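PDB 2RLD: four helix bundle protein from Bacteroides thetaiotaomicron VPI-5482, which is of unknown function but belongs to the 23S rRNA-intervening sequence (S23) protein family, folds as a four-helix bundle and binds calcium. Local coordinates for residues 38-49 with 75-86. Numbering follows the deposited sequence.
Sequences MSKQILRSGTSI and EANETEYWLELL. With EDO (1,2-ethanediol), chain S; EDO (1,2-ethanediol), chain L.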
HETATM    1  N   MSE C  38      -6.129  11.577   3.362  1.00 17.96           N
HETATM    2  CA  MSE C  38      -5.295  12.003   4.455  1.00 20.02           C
HETATM    3  C   MSE C  38      -5.635  11.249   5.746  1.00 17.50           C
HETATM    4  O   MSE C  38      -4.748  10.878   6.529  1.00 18.21           O
HETATM    5  CB  MSE C  38      -5.353  13.531   4.601  1.00 22.11           C
HETATM    6  CG  MSE C  38      -4.980  14.220   3.327  1.00 22.98           C
HETATM    7 SE   MSE C  38      -4.977  16.146   3.571  0.75 30.84          SE
HETATM    8  CE  MSE C  38      -6.976  16.452   3.526  1.00 20.24           C
ATOM      9  N   SER C  39      -6.927  10.988   5.930  1.00 17.52           N
ATOM     10  CA  SER C  39      -7.415  10.265   7.092  1.00 16.83           C
ATOM     11  C   SER C  39      -6.762   8.890   7.208  1.00 17.01           C
ATOM     12  O   SER C  39      -6.337   8.479   8.312  1.00 17.43           O
ATOM     13  CB  SER C  39      -8.935  10.155   7.021  1.00 18.22           C
ATOM     14  OG  SER C  39      -9.368   9.451   5.878  1.00 16.94           O
ATOM     15  N   LYS C  40      -6.652   8.172   6.097  1.00 16.68           N
ATOM     16  CA  LYS C  40      -6.037   6.840   6.163  1.00 18.99           C
ATOM     17  C   LYS C  40      -4.560   6.926   6.502  1.00 18.09           C
ATOM     18  O   LYS C  40      -4.041   6.118   7.293  1.00 19.21           O
ATOM     19  CB  LYS C  40      -6.227   6.090   4.855  1.00 20.07           C
ATOM     20  CG  LYS C  40      -7.626   5.983   4.412  1.00 29.21           C
ATOM     21  N   GLN C  41      -3.891   7.939   5.970  1.00 16.83           N
ATOM     22  CA  GLN C  41      -2.465   8.130   6.225  1.00 16.00           C
ATOM     23  C   GLN C  41      -2.226   8.391   7.704  1.00 15.84           C
ATOM     24  O   GLN C  41      -1.363   7.775   8.322  1.00 16.41           O
ATOM     25  CB  GLN C  41      -1.897   9.269   5.415  1.00 16.79           C
ATOM     26  CG  GLN C  41      -1.915   9.059   3.924  1.00 17.32           C
ATOM     27  CD  GLN C  41      -0.712   8.340   3.424  1.00 26.39           C
ATOM     28  OE1 GLN C  41      -0.210   7.426   4.082  1.00 28.98           O
ATOM     29  NE2 GLN C  41      -0.229   8.738   2.247  1.00 29.76           N
ATOM     30  N   ILE C  42      -3.038   9.261   8.303  1.00 16.05           N
ATOM     31  CA  ILE C  42      -2.815   9.639   9.695  1.00 16.07           C
ATOM     32  C   ILE C  42      -3.311   8.582  10.669  1.00 17.08           C
ATOM     33  O   ILE C  42      -2.773   8.464  11.777  1.00 17.59           O
ATOM     34  CB  ILE C  42      -3.419  11.043  10.019  1.00 16.90           C
ATOM     35  CG1 ILE C  42      -2.752  11.607  11.276  1.00 16.91           C
ATOM     36  CG2 ILE C  42      -4.938  11.009  10.128  1.00 17.58           C
ATOM     37  CD1 ILE C  42      -3.271  12.967  11.714  1.00 15.47           C
ATOM     38  N   LEU C  43      -4.317   7.799  10.279  1.00 16.55           N
ATOM     39  CA  LEU C  43      -4.697   6.643  11.084  1.00 15.29           C
ATOM     40  C   LEU C  43      -3.508   5.715  11.252  1.00 15.88           C
ATOM     41  O   LEU C  43      -3.199   5.264  12.354  1.00 16.29           O
ATOM     42  CB  LEU C  43      -5.841   5.887  10.415  1.00 14.80           C
ATOM     43  CG  LEU C  43      -6.259   4.599  11.125  1.00 17.36           C
ATOM     44  CD1 LEU C  43      -6.769   4.855  12.545  1.00 13.94           C
ATOM     45  CD2 LEU C  43      -7.311   3.894  10.252  1.00 13.58           C
ATOM     46  N   ARG C  44      -2.809   5.468  10.151  1.00 16.80           N
ATOM     47  CA  ARG C  44      -1.637   4.604  10.174  0.50 17.14           C
ATOM     48  C   ARG C  44      -0.482   5.193  10.989  1.00 17.98           C
ATOM     49  O   ARG C  44       0.056   4.532  11.898  1.00 17.96           O
ATOM     50  CB  ARG C  44      -1.169   4.294   8.752  0.50 16.60           C
ATOM     51  CG  ARG C  44       0.015   3.323   8.686  0.50 17.05           C
ATOM     52  N   SER C  45      -0.092   6.425  10.700  1.00 17.81           N
ATOM     53  CA  SER C  45       1.055   6.993  11.378  1.00 17.15           C
ATOM     54  C   SER C  45       0.752   7.205  12.856  1.00 15.72           C
ATOM     55  O   SER C  45       1.563   6.847  13.699  1.00 17.18           O
ATOM     56  CB  SER C  45       1.559   8.278  10.688  1.00 16.69           C
ATOM     57  OG  SER C  45       0.671   9.382  10.793  1.00 15.95           O
ATOM     58  N   GLY C  46      -0.448   7.677  13.170  1.00 14.54           N
ATOM     59  CA  GLY C  46      -0.793   8.053  14.543  1.00 16.03           C
ATOM     60  C   GLY C  46      -0.897   6.846  15.467  1.00 16.17           C
ATOM     61  O   GLY C  46      -0.561   6.927  16.642  1.00 16.17           O
ATOM     62  N   THR C  47      -1.394   5.736  14.945  1.00 15.81           N
ATOM     63  CA  THR C  47      -1.503   4.509  15.743  1.00 16.14           C
ATOM     64  C   THR C  47      -0.210   3.707  15.760  1.00 18.12           C
ATOM     65  O   THR C  47       0.034   2.915  16.695  1.00 17.27           O
ATOM     66  CB  THR C  47      -2.690   3.600  15.249  1.00 15.18           C
ATOM     67  OG1 THR C  47      -2.443   3.216  13.897  1.00 15.05           O
ATOM     68  CG2 THR C  47      -4.035   4.336  15.403  1.00 16.19           C
ATOM     69  N   SER C  48       0.669   3.959  14.788  1.00 16.20           N
ATOM     70  CA  SER C  48       1.950   3.243  14.688  1.00 18.28           C
ATOM     71  C   SER C  48       2.970   3.734  15.726  1.00 17.48           C
ATOM     72  O   SER C  48       3.927   3.023  16.034  1.00 18.59           O
ATOM     73  CB  SER C  48       2.539   3.352  13.284  1.00 19.41           C
ATOM     74  OG  SER C  48       1.736   2.663  12.320  1.00 19.73           O
ATOM     75  N   ILE C  49       2.794   4.955  16.229  1.00 17.17           N
ATOM     76  CA  ILE C  49       3.653   5.464  17.317  1.00 17.50           C
ATOM     77  C   ILE C  49       3.634   4.431  18.472  1.00 17.22           C
ATOM     78  O   ILE C  49       4.672   3.871  18.843  1.00 17.09           O
ATOM     79  CB  ILE C  49       3.181   6.850  17.825  1.00 16.99           C
ATOM     80  CG1 ILE C  49       3.113   7.875  16.681  1.00 18.96           C
ATOM     81  CG2 ILE C  49       4.090   7.401  18.955  1.00 19.79           C
ATOM     82  CD1 ILE C  49       2.432   9.190  17.090  1.00 17.60           C
ATOM     83  N   GLU C  75       7.145   8.262  13.239  1.00 15.97           N
ATOM     84  CA  GLU C  75       5.683   8.174  13.088  1.00 15.67           C
ATOM     85  C   GLU C  75       4.990   9.384  13.739  1.00 17.40           C
ATOM     86  O   GLU C  75       4.032   9.942  13.192  1.00 16.08           O
ATOM     87  CB  GLU C  75       5.180   6.845  13.655  1.00 17.47           C
ATOM     88  CG  GLU C  75       5.673   5.587  12.920  1.00 20.27           C
ATOM     89  CD  GLU C  75       5.118   5.405  11.505  1.00 25.06           C
ATOM     90  OE1 GLU C  75       4.423   6.293  10.969  1.00 24.46           O
ATOM     91  OE2 GLU C  75       5.368   4.319  10.934  1.00 33.53           O
ATOM     92  N   ALA C  76       5.494   9.825  14.883  1.00 17.30           N
ATOM     93  CA  ALA C  76       5.006  11.056  15.533  1.00 16.29           C
ATOM     94  C   ALA C  76       5.191  12.270  14.616  1.00 14.93           C
ATOM     95  O   ALA C  76       4.274  13.089  14.460  1.00 15.55           O
ATOM     96  CB  ALA C  76       5.726  11.270  16.861  1.00 15.35           C
ATOM     97  N   ASN C  77       6.354  12.360  13.982  1.00 17.41           N
ATOM     98  CA  ASN C  77       6.610  13.462  13.080  0.50 14.51           C
ATOM     99  C   ASN C  77       5.756  13.420  11.840  1.00 15.66           C
ATOM    100  O   ASN C  77       5.232  14.464  11.422  1.00 17.61           O
ATOM    101  CB  ASN C  77       8.076  13.547  12.727  0.50 15.13           C
ATOM    102  CG  ASN C  77       8.836  14.323  13.746  0.50 13.17           C
ATOM    103  OD1 ASN C  77       8.810  15.557  13.723  0.50 16.26           O
ATOM    104  ND2 ASN C  77       9.484  13.628  14.673  0.50 17.28           N
ATOM    105  N   GLU C  78       5.547  12.232  11.279  1.00 15.56           N
ATOM    106  CA  GLU C  78       4.644  12.142  10.115  1.00 13.58           C
ATOM    107  C   GLU C  78       3.219  12.549  10.497  1.00 16.22           C
ATOM    108  O   GLU C  78       2.535  13.264   9.749  1.00 16.65           O
ATOM    109  CB  GLU C  78       4.656  10.740   9.515  1.00 14.90           C
ATOM    110  CG  GLU C  78       3.895  10.727   8.198  1.00 15.14           C
ATOM    111  CD  GLU C  78       3.700   9.366   7.589  1.00 21.00           C
ATOM    112  OE1 GLU C  78       4.512   8.455   7.867  1.00 25.51           O
ATOM    113  OE2 GLU C  78       2.722   9.227   6.818  1.00 17.47           O
ATOM    114  N   THR C  79       2.790  12.118  11.667  1.00 15.41           N
ATOM    115  CA  THR C  79       1.445  12.434  12.165  1.00 15.08           C
ATOM    116  C   THR C  79       1.301  13.959  12.272  1.00 15.60           C
ATOM    117  O   THR C  79       0.274  14.514  11.912  1.00 15.68           O
ATOM    118  CB  THR C  79       1.193  11.758  13.543  1.00 17.74           C
ATOM    119  OG1 THR C  79       1.292  10.327  13.416  1.00 15.73           O
ATOM    120  CG2 THR C  79      -0.184  12.125  14.102  1.00 17.87           C
ATOM    121  N   GLU C  80       2.334  14.613  12.784  1.00 15.86           N
ATOM    122  CA  GLU C  80       2.349  16.088  12.917  1.00 13.46           C
ATOM    123  C   GLU C  80       2.238  16.773  11.548  1.00 15.41           C
ATOM    124  O   GLU C  80       1.579  17.794  11.403  1.00 16.06           O
ATOM    125  CB  GLU C  80       3.575  16.501  13.741  1.00 17.76           C
ATOM    126  CG  GLU C  80       3.327  16.150  15.230  1.00 20.85           C
ATOM    127  CD  GLU C  80       4.544  15.666  16.004  1.00 26.56           C
ATOM    128  OE1 GLU C  80       5.682  15.865  15.529  1.00 22.78           O
ATOM    129  OE2 GLU C  80       4.338  15.064  17.089  1.00 25.68           O
ATOM    130  N   TYR C  81       2.870  16.187  10.543  1.00 14.82           N
ATOM    131  CA  TYR C  81       2.736  16.661   9.162  1.00 15.66           C
ATOM    132  C   TYR C  81       1.284  16.592   8.731  1.00 15.10           C
ATOM    133  O   TYR C  81       0.715  17.577   8.247  1.00 14.79           O
ATOM    134  CB  TYR C  81       3.595  15.795   8.221  1.00 15.97           C
ATOM    135  CG  TYR C  81       3.340  16.021   6.719  1.00 14.36           C
ATOM    136  CD1 TYR C  81       3.905  17.078   6.039  1.00 18.52           C
ATOM    137  CD2 TYR C  81       2.547  15.143   6.011  1.00 19.01           C
ATOM    138  CE1 TYR C  81       3.664  17.266   4.662  1.00 16.12           C
ATOM    139  CE2 TYR C  81       2.273  15.323   4.648  1.00 16.79           C
ATOM    140  CZ  TYR C  81       2.827  16.391   3.989  1.00 16.85           C
ATOM    141  OH  TYR C  81       2.591  16.519   2.635  1.00 18.02           O
ATOM    142  N   TRP C  82       0.668  15.427   8.911  1.00 14.50           N
ATOM    143  CA  TRP C  82      -0.737  15.280   8.472  1.00 14.09           C
ATOM    144  C   TRP C  82      -1.645  16.233   9.247  1.00 16.04           C
ATOM    145  O   TRP C  82      -2.545  16.843   8.657  1.00 13.85           O
ATOM    146  CB  TRP C  82      -1.249  13.818   8.572  1.00 15.74           C
ATOM    147  CG  TRP C  82      -0.550  12.889   7.611  1.00 14.48           C
ATOM    148  CD1 TRP C  82       0.317  11.865   7.919  1.00 16.14           C
ATOM    149  CD2 TRP C  82      -0.628  12.936   6.184  1.00 13.54           C
ATOM    150  NE1 TRP C  82       0.768  11.270   6.749  1.00 17.17           N
ATOM    151  CE2 TRP C  82       0.214  11.918   5.680  1.00 14.66           C
ATOM    152  CE3 TRP C  82      -1.331  13.756   5.277  1.00 14.49           C
ATOM    153  CZ2 TRP C  82       0.371  11.692   4.322  1.00 17.62           C
ATOM    154  CZ3 TRP C  82      -1.195  13.505   3.929  1.00 17.65           C
ATOM    155  CH2 TRP C  82      -0.335  12.487   3.462  1.00 15.58           C
ATOM    156  N   LEU C  83      -1.381  16.424  10.540  1.00 14.90           N
ATOM    157  CA  LEU C  83      -2.218  17.343  11.321  1.00 14.34           C
ATOM    158  C   LEU C  83      -2.106  18.771  10.775  1.00 15.55           C
ATOM    159  O   LEU C  83      -3.078  19.522  10.687  1.00 15.99           O
ATOM    160  CB  LEU C  83      -1.819  17.305  12.788  1.00 17.41           C
ATOM    161  CG  LEU C  83      -2.222  16.050  13.562  1.00 18.15           C
ATOM    162  CD1 LEU C  83      -1.569  16.051  14.952  1.00 19.84           C
ATOM    163  CD2 LEU C  83      -3.780  15.897  13.663  1.00 18.72           C
ATOM    164  N   GLU C  84      -0.895  19.173  10.442  1.00 14.45           N
ATOM    165  CA  GLU C  84      -0.669  20.511   9.924  1.00 16.41           C
ATOM    166  C   GLU C  84      -1.399  20.705   8.596  1.00 15.02           C
ATOM    167  O   GLU C  84      -2.036  21.742   8.334  1.00 14.33           O
ATOM    168  CB  GLU C  84       0.830  20.727   9.720  1.00 16.73           C
ATOM    169  CG  GLU C  84       1.171  22.182   9.402  1.00 24.64           C
ATOM    170  CD  GLU C  84       2.678  22.454   9.307  1.00 28.59           C
ATOM    171  OE1 GLU C  84       3.492  21.588   9.713  1.00 31.02           O
ATOM    172  OE2 GLU C  84       3.029  23.557   8.837  1.00 33.10           O
ATOM    173  N   LEU C  85      -1.286  19.705   7.731  1.00 15.55           N
ATOM    174  CA  LEU C  85      -2.030  19.730   6.464  1.00 14.43           C
ATOM    175  C   LEU C  85      -3.545  19.827   6.672  1.00 14.65           C
ATOM    176  O   LEU C  85      -4.224  20.613   6.002  1.00 16.42           O
ATOM    177  CB  LEU C  85      -1.669  18.497   5.626  1.00 15.47           C
ATOM    178  CG  LEU C  85      -2.133  18.471   4.183  1.00 18.20           C
ATOM    179  CD1 LEU C  85      -1.877  19.775   3.437  1.00 17.66           C
ATOM    180  CD2 LEU C  85      -1.475  17.267   3.496  1.00 17.42           C
ATOM    181  N   LEU C  86      -4.068  19.047   7.606  1.00 16.30           N
ATOM    182  CA  LEU C  86      -5.494  19.079   7.903  1.00 15.28           C
ATOM    183  C   LEU C  86      -5.998  20.440   8.413  1.00 16.27           C
ATOM    184  O   LEU C  86      -7.028  20.902   7.964  1.00 17.14           O
ATOM    185  CB  LEU C  86      -5.871  17.960   8.872  1.00 15.87           C
ATOM    186  CG  LEU C  86      -5.747  16.517   8.347  1.00 15.79           C
ATOM    187  CD1 LEU C  86      -5.752  15.505   9.497  1.00 14.57           C
ATOM    188  CD2 LEU C  86      -6.924  16.237   7.341  1.00 18.26           C
TER
HETATM  189  C1  EDO S 122       0.682  -0.669  13.717  1.00 28.30           C
HETATM  190  O1  EDO S 122       1.826   0.146  13.406  1.00 31.53           O
HETATM  191  C2  EDO S 122      -0.479   0.220  14.159  1.00 31.98           C
HETATM  192  O2  EDO S 122      -0.876   1.118  13.100  1.00 26.61           O
HETATM  193  C1  EDO L 127       2.921   8.265   3.477  1.00 39.22           C
HETATM  194  O1  EDO L 127       3.005   8.187   2.058  1.00 49.87           O
HETATM  195  C2  EDO L 127       4.298   8.608   4.012  1.00 36.38           C
HETATM  196  O2  EDO L 127       4.921   7.438   4.533  1.00 42.06           O
HETATM  197  O   HOH W   1       0.948   6.876   7.047  1.00 25.12           O
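Gly46 lies opposite Thr79, their CA atoms 5.5 Å apart, where helix 38-57 runs past helix 62-88: the axes of segments 38-49 and 75-86 approach to 7.9 Å and run roughly antiparallel, at 147°. The CA atoms of Ser45 and Glu75 approach to 5.1 Å, and Thr79 settles as a knob among Ile42, Ser45, Gly46 and Ile49. Here Ser45 OG donates to Thr79 OG1 at 2.9 Å, and Thr79 OG1 in turn donates to Glu75 O of its own helix, from above the carbonyl plane. With OG between backbone N and carbonyl carbon (chi1 68°), Ser45 reaches Thr79.

Trp82 is the large knob, set among Met38, Gln41, Ile42 and Ser45. Gln41 lays its CB over one face, 3.4 Å from Trp82 CE2, a CH-pi contact offset toward the rim; Tyr81 CD2 lies over the opposite face. Trp82 NE1 donates almost straight (170°) to Glu78 OE2, on the anti lone pair and in the ring plane, which fixes the indole's rotation. Water 1 joins Glu78 OE2 to Gln41 O. A leucine in place of Trp82 would probably leave Glu78 OE2 without its indole donor and Gln41 CB without a face to rest on.

Farther along, Ile42 CD1 meets Leu83 CD2 at 3.6 Å, and SE of Met38, a selenomethionine, touches Leu85 CD2 at 3.7 Å, the two side chains crossing at about a right angle. A second subunit packs its Ala51 on Trp82. Apolar packing thus joins these two bundle helices around a Ser45-Thr79 hydroxyl pair, while the indole and water 1 both donate to Glu78 OE2.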